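Local coordinates for uncharacterized protein (Bacteroides eggerthii DSM 20697, PDB 4ECO) that is of unknown function but is a leucine-rich repeat protein that probably binds other proteins, as many members of this family do, at residues 25-28 with 29-32; 143-146 with 147-151; 288-291 with 292-296; 446-450 with 451-455; 619-622 with 623-626. One frame throughout, in Å; residues are numbered along the deposited sequence. Where two conformers were deposited one is given.

Interaction 1: 25-28 with 29-32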
# COMPACT_ATOMS: atom_id res chain seq x y z
N THR A 25 42.92 -23.84 -15.45
CA THR A 25 42.50 -22.68 -14.67
C THR A 25 41.29 -23.03 -13.77
O THR A 25 40.31 -23.63 -14.24
CB THR A 25 42.23 -21.51 -15.63
OG1 THR A 25 41.76 -20.38 -14.89
CG2 THR A 25 41.27 -21.86 -16.80
N ALA A 26 41.38 -22.65 -12.47
CA ALA A 26 40.36 -22.87 -11.43
C ALA A 26 39.09 -22.08 -11.72
O ALA A 26 39.16 -20.98 -12.26
CB ALA A 26 40.91 -22.48 -10.08
N GLU A 27 37.92 -22.63 -11.33
CA GLU A 27 36.60 -22.05 -11.62
C GLU A 27 36.41 -20.67 -11.01
O GLU A 27 35.90 -19.79 -11.70
CB GLU A 27 35.46 -22.97 -11.16
CG GLU A 27 35.21 -24.15 -12.10
CD GLU A 27 34.96 -23.83 -13.56
OE1 GLU A 27 34.25 -22.85 -13.86
OE2 GLU A 27 35.49 -24.58 -14.42
N TYR A 28 36.84 -20.47 -9.77
CA TYR A 28 36.68 -19.17 -9.12
C TYR A 28 37.48 -18.08 -9.90
O TYR A 28 36.99 -16.96 -10.04
CB TYR A 28 37.06 -19.23 -7.64
CG TYR A 28 38.54 -19.23 -7.36
CD1 TYR A 28 39.29 -20.40 -7.44
CD2 TYR A 28 39.19 -18.07 -6.97
CE1 TYR A 28 40.66 -20.40 -7.19
CE2 TYR A 28 40.56 -18.06 -6.69
CZ TYR A 28 41.29 -19.23 -6.81
OH TYR A 28 42.64 -19.23 -6.53
N ILE A 29 38.64 -18.45 -10.49
CA ILE A 29 39.43 -17.55 -11.33
C ILE A 29 38.64 -17.25 -12.65
O ILE A 29 38.53 -16.09 -13.06
CB ILE A 29 40.84 -18.17 -11.59
CG1 ILE A 29 41.68 -18.30 -10.28
CG2 ILE A 29 41.62 -17.44 -12.70
CD1 ILE A 29 42.22 -16.96 -9.59
N LYS A 30 38.05 -18.30 -13.28
CA LYS A 30 37.25 -18.16 -14.51
C LYS A 30 36.08 -17.16 -14.28
O LYS A 30 35.78 -16.36 -15.18
CB LYS A 30 36.75 -19.54 -14.99
CG LYS A 30 37.89 -20.45 -15.50
CD LYS A 30 37.57 -21.97 -15.57
CE LYS A 30 36.79 -22.43 -16.79
NZ LYS A 30 35.31 -22.45 -16.59
N ASP A 31 35.50 -17.18 -13.05
CA ASP A 31 34.41 -16.30 -12.60
C ASP A 31 34.82 -14.86 -12.59
O ASP A 31 34.00 -13.98 -12.88
CB ASP A 31 33.95 -16.66 -11.17
CG ASP A 31 33.00 -17.83 -11.01
OD1 ASP A 31 32.75 -18.55 -12.03
OD2 ASP A 31 32.52 -18.06 -9.88
N TYR A 32 36.06 -14.61 -12.16
CA TYR A 32 36.64 -13.28 -12.04
C TYR A 32 36.95 -12.70 -13.43
O TYR A 32 36.77 -11.50 -13.65
CB TYR A 32 37.90 -13.32 -11.17
CG TYR A 32 37.71 -13.79 -9.73
CD1 TYR A 32 36.45 -13.85 -9.14
CD2 TYR A 32 38.81 -14.10 -8.94
CE1 TYR A 32 36.28 -14.30 -7.84
CE2 TYR A 32 38.66 -14.51 -7.62
CZ TYR A 32 37.40 -14.61 -7.07
OH TYR A 32 37.29 -14.99 -5.76

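Interaction 2: 143-146 with 147-151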
# COMPACT_ATOMS: atom_id res chain seq x y z
N MSE A 143 8.56 -8.29 0.84
CA MSE A 143 7.61 -7.27 1.30
C MSE A 143 8.12 -5.84 1.13
O MSE A 143 7.39 -4.91 1.48
CB MSE A 143 7.30 -7.47 2.80
CG MSE A 143 6.64 -8.81 3.13
SE MSE A 143 5.09 -9.19 2.05
CE MSE A 143 3.94 -7.71 2.64
N HIS A 144 9.36 -5.66 0.62
CA HIS A 144 9.96 -4.33 0.46
C HIS A 144 9.14 -3.43 -0.47
O HIS A 144 8.98 -2.26 -0.13
CB HIS A 144 11.42 -4.38 -0.03
CG HIS A 144 12.07 -3.03 -0.04
ND1 HIS A 144 11.80 -2.11 -1.04
CD2 HIS A 144 12.95 -2.49 0.83
CE1 HIS A 144 12.50 -1.03 -0.73
NE2 HIS A 144 13.22 -1.22 0.39
N TYR A 145 8.66 -3.95 -1.64
CA TYR A 145 7.90 -3.09 -2.55
C TYR A 145 6.60 -2.69 -1.88
O TYR A 145 6.20 -1.51 -1.95
CB TYR A 145 7.63 -3.75 -3.91
CG TYR A 145 6.98 -2.83 -4.93
CD1 TYR A 145 5.60 -2.71 -5.01
CD2 TYR A 145 7.75 -2.10 -5.82
CE1 TYR A 145 4.99 -1.88 -5.96
CE2 TYR A 145 7.16 -1.26 -6.77
CZ TYR A 145 5.78 -1.15 -6.83
OH TYR A 145 5.21 -0.34 -7.77
N GLN A 146 5.97 -3.66 -1.19
CA GLN A 146 4.72 -3.50 -0.48
C GLN A 146 4.81 -2.40 0.58
O GLN A 146 4.00 -1.47 0.54
CB GLN A 146 4.30 -4.84 0.15
CG GLN A 146 2.93 -4.85 0.84
CD GLN A 146 1.75 -4.63 -0.07
OE1 GLN A 146 1.79 -4.89 -1.28
NE2 GLN A 146 0.66 -4.14 0.50
N LYS A 147 5.81 -2.47 1.49
CA LYS A 147 5.95 -1.47 2.55
C LYS A 147 6.27 -0.09 1.97
O LYS A 147 5.82 0.90 2.54
CB LYS A 147 6.99 -1.85 3.64
CG LYS A 147 8.41 -2.19 3.18
CD LYS A 147 9.40 -2.34 4.36
CE LYS A 147 10.73 -3.03 4.03
NZ LYS A 147 10.62 -4.53 3.96
N THR A 148 6.99 -0.02 0.84
CA THR A 148 7.44 1.24 0.26
C THR A 148 6.37 1.97 -0.56
O THR A 148 6.26 3.20 -0.42
CB THR A 148 8.68 1.02 -0.64
OG1 THR A 148 9.59 0.21 0.07
CG2 THR A 148 9.38 2.34 -1.04
N PHE A 149 5.65 1.23 -1.44
CA PHE A 149 4.72 1.87 -2.35
C PHE A 149 3.26 1.49 -2.21
O PHE A 149 2.43 2.11 -2.91
CB PHE A 149 5.14 1.52 -3.79
CG PHE A 149 6.53 1.93 -4.18
CD1 PHE A 149 6.82 3.26 -4.49
CD2 PHE A 149 7.56 1.00 -4.22
CE1 PHE A 149 8.11 3.64 -4.85
CE2 PHE A 149 8.84 1.37 -4.61
CZ PHE A 149 9.11 2.70 -4.91
N VAL A 150 2.91 0.46 -1.39
CA VAL A 150 1.53 -0.02 -1.38
C VAL A 150 0.84 0.12 0.01
O VAL A 150 -0.31 0.60 0.08
CB VAL A 150 1.46 -1.51 -1.87
CG1 VAL A 150 0.03 -1.96 -2.09
CG2 VAL A 150 2.28 -1.72 -3.14
N ASP A 151 1.50 -0.33 1.08
CA ASP A 151 0.94 -0.28 2.43
C ASP A 151 0.60 1.12 2.86
O ASP A 151 1.39 2.05 2.62
CB ASP A 151 1.89 -0.88 3.46
CG ASP A 151 1.90 -2.39 3.50
OD1 ASP A 151 0.91 -3.01 2.99
OD2 ASP A 151 2.86 -2.96 4.07

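Interaction 3: 288-291 with 292-296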
# COMPACT_ATOMS: atom_id res chain seq x y z
N GLY A 288 -2.52 -1.63 -22.33
CA GLY A 288 -3.35 -2.34 -21.37
C GLY A 288 -3.72 -3.73 -21.85
O GLY A 288 -3.75 -4.68 -21.05
N GLU A 289 -4.00 -3.83 -23.17
CA GLU A 289 -4.39 -5.05 -23.87
C GLU A 289 -3.22 -6.07 -23.83
O GLU A 289 -3.41 -7.23 -23.47
CB GLU A 289 -4.78 -4.68 -25.33
CG GLU A 289 -5.96 -3.72 -25.50
CD GLU A 289 -5.87 -2.31 -24.93
OE1 GLU A 289 -4.74 -1.78 -24.79
OE2 GLU A 289 -6.94 -1.73 -24.60
N GLN A 290 -2.01 -5.61 -24.18
CA GLN A 290 -0.80 -6.43 -24.24
C GLN A 290 -0.40 -6.97 -22.85
O GLN A 290 0.01 -8.13 -22.74
CB GLN A 290 0.37 -5.61 -24.85
CG GLN A 290 1.65 -6.40 -25.14
CD GLN A 290 1.41 -7.62 -25.99
OE1 GLN A 290 0.96 -7.55 -27.16
NE2 GLN A 290 1.69 -8.77 -25.42
N LEU A 291 -0.51 -6.13 -21.79
CA LEU A 291 -0.16 -6.55 -20.44
C LEU A 291 -1.20 -7.56 -19.94
O LEU A 291 -0.81 -8.55 -19.31
CB LEU A 291 -0.05 -5.35 -19.51
CG LEU A 291 0.63 -5.59 -18.16
CD1 LEU A 291 2.10 -5.93 -18.32
CD2 LEU A 291 0.48 -4.42 -17.25
N LYS A 292 -2.51 -7.38 -20.29
CA LYS A 292 -3.60 -8.30 -19.95
C LYS A 292 -3.30 -9.67 -20.56
O LYS A 292 -3.45 -10.70 -19.89
CB LYS A 292 -4.96 -7.75 -20.43
CG LYS A 292 -6.18 -8.68 -20.23
CD LYS A 292 -7.19 -8.55 -21.37
CE LYS A 292 -7.16 -9.69 -22.38
NZ LYS A 292 -7.83 -10.94 -21.89
N ASP A 293 -2.85 -9.66 -21.82
CA ASP A 293 -2.49 -10.85 -22.59
C ASP A 293 -1.23 -11.54 -22.01
O ASP A 293 -1.24 -12.77 -21.90
CB ASP A 293 -2.28 -10.47 -24.07
CG ASP A 293 -3.58 -10.18 -24.81
OD1 ASP A 293 -4.65 -10.68 -24.37
OD2 ASP A 293 -3.52 -9.50 -25.87
N ASP A 294 -0.20 -10.77 -21.60
CA ASP A 294 1.02 -11.33 -20.99
C ASP A 294 0.69 -11.96 -19.63
O ASP A 294 1.16 -13.07 -19.35
CB ASP A 294 2.13 -10.27 -20.85
CG ASP A 294 2.73 -9.77 -22.15
OD1 ASP A 294 3.00 -10.62 -23.06
OD2 ASP A 294 3.03 -8.56 -22.24
N TRP A 295 -0.16 -11.27 -18.81
CA TRP A 295 -0.64 -11.79 -17.51
C TRP A 295 -1.42 -13.09 -17.76
O TRP A 295 -1.11 -14.10 -17.10
CB TRP A 295 -1.49 -10.74 -16.77
CG TRP A 295 -2.00 -11.12 -15.39
CD1 TRP A 295 -1.86 -12.32 -14.75
CD2 TRP A 295 -2.78 -10.28 -14.50
NE1 TRP A 295 -2.48 -12.28 -13.52
CE2 TRP A 295 -3.06 -11.05 -13.34
CE3 TRP A 295 -3.27 -8.96 -14.57
CZ2 TRP A 295 -3.81 -10.54 -12.27
CZ3 TRP A 295 -3.99 -8.46 -13.50
CH2 TRP A 295 -4.25 -9.24 -12.37
N GLN A 296 -2.34 -13.10 -18.77
CA GLN A 296 -3.15 -14.27 -19.10
C GLN A 296 -2.27 -15.44 -19.43
O GLN A 296 -2.50 -16.54 -18.91
CB GLN A 296 -4.13 -13.99 -20.26
CG GLN A 296 -5.24 -15.03 -20.35
CD GLN A 296 -6.47 -14.59 -21.12
OE1 GLN A 296 -7.21 -13.65 -20.74
NE2 GLN A 296 -6.76 -15.32 -22.15

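Interaction 4: 446-450 with 451-455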
# COMPACT_ATOMS: atom_id res chain seq x y z
N SER A 446 -26.27 8.64 1.30
CA SER A 446 -27.39 9.49 1.80
C SER A 446 -28.22 8.80 2.89
O SER A 446 -29.02 9.46 3.57
CB SER A 446 -28.32 9.90 0.67
OG SER A 446 -28.61 8.80 -0.17
N LYS A 447 -28.05 7.48 3.03
CA LYS A 447 -28.72 6.60 3.99
C LYS A 447 -27.66 5.91 4.79
O LYS A 447 -26.71 5.40 4.20
CB LYS A 447 -29.63 5.59 3.26
CG LYS A 447 -30.80 6.20 2.50
CD LYS A 447 -31.80 6.92 3.42
CE LYS A 447 -32.91 7.54 2.62
NZ LYS A 447 -33.90 8.19 3.50
N PHE A 448 -27.79 5.90 6.12
CA PHE A 448 -26.79 5.29 7.01
C PHE A 448 -26.64 3.80 6.72
O PHE A 448 -27.65 3.10 6.64
CB PHE A 448 -27.15 5.52 8.47
CG PHE A 448 -26.06 5.08 9.44
CD1 PHE A 448 -24.97 5.90 9.70
CD2 PHE A 448 -26.14 3.86 10.09
CE1 PHE A 448 -23.98 5.50 10.59
CE2 PHE A 448 -25.14 3.46 10.97
CZ PHE A 448 -24.07 4.28 11.21
N PRO A 449 -25.39 3.30 6.57
CA PRO A 449 -25.20 1.86 6.26
C PRO A 449 -25.43 0.93 7.48
O PRO A 449 -24.50 0.30 8.00
CB PRO A 449 -23.76 1.79 5.75
CG PRO A 449 -23.06 2.96 6.41
CD PRO A 449 -24.10 4.03 6.64
N LYS A 450 -26.70 0.81 7.90
CA LYS A 450 -27.19 0.03 9.04
C LYS A 450 -26.80 -1.45 8.93
O LYS A 450 -26.49 -2.07 9.94
CB LYS A 450 -28.73 0.16 9.17
CG LYS A 450 -29.33 -0.64 10.34
CD LYS A 450 -30.83 -0.43 10.57
CE LYS A 450 -31.36 -1.39 11.61
NZ LYS A 450 -32.71 -1.01 12.11
N GLU A 451 -26.83 -1.99 7.70
CA GLU A 451 -26.53 -3.39 7.43
C GLU A 451 -25.10 -3.80 7.87
O GLU A 451 -24.84 -4.98 8.02
CB GLU A 451 -26.75 -3.71 5.94
CG GLU A 451 -28.18 -3.51 5.47
CD GLU A 451 -28.61 -2.13 4.98
OE1 GLU A 451 -27.81 -1.16 5.07
OE2 GLU A 451 -29.76 -2.03 4.49
N LEU A 452 -24.21 -2.84 8.13
CA LEU A 452 -22.87 -3.15 8.63
C LEU A 452 -22.96 -3.61 10.06
O LEU A 452 -22.27 -4.54 10.47
CB LEU A 452 -21.94 -1.92 8.53
CG LEU A 452 -21.38 -1.56 7.16
CD1 LEU A 452 -20.70 -0.21 7.21
CD2 LEU A 452 -20.38 -2.61 6.67
N PHE A 453 -23.87 -2.96 10.81
CA PHE A 453 -24.10 -3.17 12.22
C PHE A 453 -25.11 -4.30 12.46
O PHE A 453 -24.87 -5.13 13.35
CB PHE A 453 -24.58 -1.84 12.86
CG PHE A 453 -23.53 -0.76 12.68
CD1 PHE A 453 -22.40 -0.71 13.50
CD2 PHE A 453 -23.60 0.14 11.61
CE1 PHE A 453 -21.39 0.24 13.28
CE2 PHE A 453 -22.59 1.08 11.39
CZ PHE A 453 -21.49 1.12 12.22
N SER A 454 -26.20 -4.39 11.66
CA SER A 454 -27.18 -5.47 11.85
C SER A 454 -26.54 -6.85 11.59
O SER A 454 -26.93 -7.81 12.24
CB SER A 454 -28.43 -5.27 10.99
OG SER A 454 -28.20 -5.39 9.60
N THR A 455 -25.52 -6.94 10.73
CA THR A 455 -24.83 -8.21 10.46
C THR A 455 -23.77 -8.54 11.52
O THR A 455 -23.21 -9.65 11.50
CB THR A 455 -24.19 -8.18 9.08
OG1 THR A 455 -23.34 -7.03 9.01
CG2 THR A 455 -25.22 -8.16 7.98

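Interaction 5: 619-622 with 623-626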
# COMPACT_ATOMS: atom_id res chain seq x y z
N PHE A 619 -8.10 27.91 21.83
CA PHE A 619 -8.21 28.59 20.54
C PHE A 619 -9.30 29.63 20.69
O PHE A 619 -10.45 29.28 20.99
CB PHE A 619 -8.48 27.59 19.41
CG PHE A 619 -7.48 26.46 19.38
CD1 PHE A 619 -6.30 26.57 18.65
CD2 PHE A 619 -7.72 25.27 20.07
CE1 PHE A 619 -5.38 25.51 18.60
CE2 PHE A 619 -6.79 24.21 20.03
CZ PHE A 619 -5.63 24.33 19.29
N TYR A 620 -8.94 30.90 20.59
CA TYR A 620 -9.87 32.00 20.83
C TYR A 620 -9.47 33.29 20.09
O TYR A 620 -8.37 33.37 19.51
CB TYR A 620 -9.91 32.29 22.36
CG TYR A 620 -8.71 33.07 22.88
CD1 TYR A 620 -7.44 32.50 22.93
CD2 TYR A 620 -8.85 34.39 23.32
CE1 TYR A 620 -6.34 33.22 23.38
CE2 TYR A 620 -7.75 35.12 23.79
CZ TYR A 620 -6.50 34.53 23.82
OH TYR A 620 -5.42 35.22 24.31
N ASP A 621 -10.34 34.32 20.18
CA ASP A 621 -10.11 35.67 19.65
C ASP A 621 -10.12 36.63 20.81
O ASP A 621 -11.03 36.54 21.64
CB ASP A 621 -11.18 36.08 18.61
CG ASP A 621 -11.48 35.08 17.53
OD1 ASP A 621 -10.53 34.66 16.83
OD2 ASP A 621 -12.69 34.77 17.33
N LYS A 622 -9.16 37.57 20.87
CA LYS A 622 -9.08 38.56 21.98
C LYS A 622 -10.30 39.49 21.97
O LYS A 622 -10.60 40.10 22.98
CB LYS A 622 -7.77 39.36 21.92
CG LYS A 622 -6.54 38.47 22.14
CD LYS A 622 -5.23 39.22 22.03
CE LYS A 622 -4.06 38.27 22.20
NZ LYS A 622 -2.75 38.94 21.97
N THR A 623 -11.06 39.50 20.86
CA THR A 623 -12.28 40.29 20.68
C THR A 623 -13.51 39.59 21.29
O THR A 623 -14.58 40.20 21.35
CB THR A 623 -12.54 40.57 19.18
OG1 THR A 623 -12.29 39.38 18.41
CG2 THR A 623 -11.69 41.70 18.65
N GLN A 624 -13.38 38.31 21.69
CA GLN A 624 -14.51 37.55 22.25
C GLN A 624 -14.76 37.96 23.69
O GLN A 624 -13.82 38.39 24.37
CB GLN A 624 -14.26 36.03 22.16
CG GLN A 624 -14.23 35.49 20.73
CD GLN A 624 -14.03 34.00 20.65
OE1 GLN A 624 -12.93 33.46 20.85
NE2 GLN A 624 -15.09 33.32 20.25
N ASP A 625 -16.02 37.84 24.15
CA ASP A 625 -16.41 38.17 25.53
C ASP A 625 -16.06 36.99 26.47
O ASP A 625 -16.92 36.20 26.88
CB ASP A 625 -17.91 38.53 25.58
CG ASP A 625 -18.47 38.80 26.97
OD1 ASP A 625 -17.69 39.26 27.85
OD2 ASP A 625 -19.68 38.55 27.18
N ILE A 626 -14.75 36.89 26.79
CA ILE A 626 -14.19 35.88 27.68
C ILE A 626 -13.97 36.50 29.07
O ILE A 626 -13.28 37.52 29.21
CB ILE A 626 -12.89 35.30 27.07
CG1 ILE A 626 -13.20 34.49 25.79
CG2 ILE A 626 -12.13 34.46 28.08
CD1 ILE A 626 -12.10 34.47 24.74

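Interaction 1: 25-28 with 29-32
The opening turn of helix 27-41, with Ala-26 at its N-cap position, brings Glu-27 onto Lys-30 and Tyr-28 onto Ile-29 and Tyr-32. The Lys-30 ammonium group forms a salt bridge, NZ lying 3.0 Å from Glu-27 OE1, on the syn side of that oxygen and somewhat out of the carboxylate plane; its bond to OE2 is weak. Bends at chi3 and chi4 of Lys-30 curl NZ back to the acid, while Gln-103 takes a hydrogen bond from the lysine and gives one to Glu-27 OE1. The i to i+4 pattern of an alpha helix is seen in Lys-30 N to Ala-26 O (3.1 Å) and Asp-31 N to Glu-27 O (3.0 Å). Tyr-28 points an edge at the face of Tyr-32, centroids 5.7 Å apart and planes at 85°, an offset edge-to-face pair. With Tyr-28 chi1 at 78°, the ring lies alongside Ile-29, whose CG1 sits over one face, 3.8 Å from the Tyr-28 centroid, a CH-pi contact. The carbonyl oxygen of Tyr-28 lies over the centre of one Tyr-32 face. Asp-31 OD1 forms a salt bridge with Arg-82 and a hydrogen bond with Gln-103; OD2 accepts from Val-83 N.

Interaction 2: 143-146 with 147-151
Gln-146 and Asp-151 meet side chain to side chain where helix 144-149 runs out, through a hydrogen bond from NE2 of Gln-146 to OD1 of Asp-151 at 2.7 Å. OD1 lies close to the glutamine amide plane, but the nitrogen meets it from above the carboxylate plane, and the two planes stand 73° apart. A bend at chi2 (65°) of Gln-146 turns the amide toward Asp-151, and the OE1 side of the same amide rests against Val-150, 3.4 Å from its CB. At this helix end the carbonyl oxygen of Gln-146 takes two backbone donors from opposite faces of its plane, Val-150 N and Asp-151 N (2.8 Å), the Asp-151 bond spanning i to i+5.

Two residues earlier the carbonyl oxygen of His-144 also accepts two hydrogen bonds, from opposite faces of its plane. Thr-148 N reaches it on one face and Thr-148 OG1, at 2.6 Å, on the other, so that the threonine hydroxyl is spent on the helix backbone. Tyr-145 and Phe-149 meet obliquely, with ring centroids 4.7 Å apart and planes at 40°, and Phe-149 CD2 lies over a Tyr-145 face near the rim.

Further out, Glu-121 and His-115 hold the His-144 ring through NE2 and ND1. Tyr-145 packs on the Tyr-311 and His-115 rings, while Gln-146 and Val-150 rest on strands 334-336 and 354-359, so the short helix is laid against parallel strands of the repeat solenoid.

Interaction 3: 288-291 with 292-296
Gln-290 and Asp-294 make an i to i+4 side-chain contact along helix 288-300, which connects the adjacent parallel strands 277-279 and 309-311. The amide nitrogen of Gln-290 approaches both carboxylate oxygens of Asp-294, in two weak hydrogen bonds: NE2 is 3.3 Å from OD1 and 3.5 Å from OD2. The longer of the two is the straighter, at 173°. With the amide and carboxylate planes 45° apart, the groups cross rather than lie flat on each other, and a bend at chi2 (54°) of Gln-290 brings the amide round to the aspartate. The stronger tie of Asp-294 lies elsewhere, since OD2 accepts from Leu-265 N. As in other leucine-rich repeat proteins, the helix follows one parallel strand and leads to the next. Its backbone shows regular alpha-helical bonds, among them Asp-294 N to Gln-290 O at 2.9 Å and Trp-295 N to Leu-291 O at 2.8 Å. One turn is also bridged by Lys-292, whose NZ gives a hydrogen bond of 3.0 Å to Gln-296 OE1, coming from above the plane of that carbonyl. Gln-296 OE1 accepts from Val-322 N as well. Leu-291 packs on Asn-315, and the Trp-295 ring meets Phe-320 and lies against Pro-321 and Met-329.

Interaction 4: 446-450 with 451-455
Phe-448 and Phe-453 bring their rings together at a corner, with planes nearly parallel (16°) but slid apart, so that they barely overlap. The centroids are 5.6 Å apart, and the touching is done by the CE2-CZ side of Phe-448 against CE2 of Phe-453, with Phe-448 CE2 lying 3.5 Å from Phe-453 CE2. The two side chains approach from directions about a right angle apart. Phe-448 starts with CG opposite its backbone N (chi1 -172°), whereas Phe-453 starts with CG opposite its carbonyl carbon (chi1 -60°), and these different starts bring both rings to the same place. Pro-449 follows Phe-448; its CD lies over a face of that ring, and its CB touches Leu-452 CD1 at 3.9 Å.

The backbone turns sharply here. Pro-449 is the centre of an inverse gamma turn, closed by Lys-450 N to Phe-448 O at 2.8 Å, and the chain passes from it directly into helix 451-454. The carbonyl oxygen of Lys-450 is gripped twice: Ser-454 N approaches in the carbonyl plane at 2.9 Å, and Phe-453 N comes from above that plane. At the far end of this short helical segment, Thr-455 OG1 donates to Glu-451 O at 2.7 Å. The extended Lys-450 chain leads away from the rings, its NZ forming a salt bridge with Asp-479 and hydrogen bonds with Asn-475 O and Lys-478 O. The short helix lies in the connection between the parallel strands 435-439 and 461-463, with Phe-448 packing on Leu-464 just beyond the latter.

Interaction 5: 619-622 with 623-626
Asp-621 to Gln-624 form a type I beta turn, closed by the hydrogen bond from Gln-624 N to Asp-621 O at 2.9 Å. The donor comes from above the carbonyl plane of Asp-621, 55° out of it, and not along a lone pair. A second link between Asp-621 and Gln-624 runs the opposite way, because the side chain of Gln-624 reaches back to the backbone: OE1 accepts from Asp-621 N at 2.8 Å. The glutamine chain is extended beyond CG (chi2 -178°) as it returns to that nitrogen, and its amide passes obliquely by the Asp-621 carboxylate. Past the turn the chain bends again at Asp-625, the centre of an inverse gamma turn whose bond, Ile-626 N to Gln-624 O, is weak.

This turn region joins strand 617-619, which pairs in parallel with 591-593, to strand 625-627, which pairs in parallel with 601-603, near the C-terminal end of the repeat array. The other half of the Gln-624 amide, NE2, gives hydrogen bonds to Ile-594 O and Asn-597 O, so both ends of the group are in use and its rotation is fixed. Asp-621 has its own partners there, a salt bridge from OD1 to Lys-595 and a bond from Asp-596 N to OD2. On the apolar side Tyr-620 and Ile-626 cross at about a right angle, with Tyr-620 CD2 3.5 Å from Ile-626 CD1, while the Tyr-620 hydroxyl is bonded to Leu-632 O and Ile-626 also packs on Leu-604, Leu-632 and Ile-634.

The five contacts come in series along the chain, each local and none touching another. Interaction 1 lies near the N-terminal end and interaction 5 near the C-terminal end, with centres about 82 Å apart on opposite sides of the chain's centre. Interaction 2 is the nearest to that centre, and its closest neighbour is interaction 3, about 23 Å away between centres. Interaction 2 packs on parallel strands 334-336 and 354-359, and interaction 3 lies on the helix connecting 277-279 to 309-311. Interaction 4 belongs to a later connection in this run; interaction 5, about 41 Å from it between centres, leaves the run's end for the small parallel sheet, consistent with an elongated leucine-rich repeat solenoid.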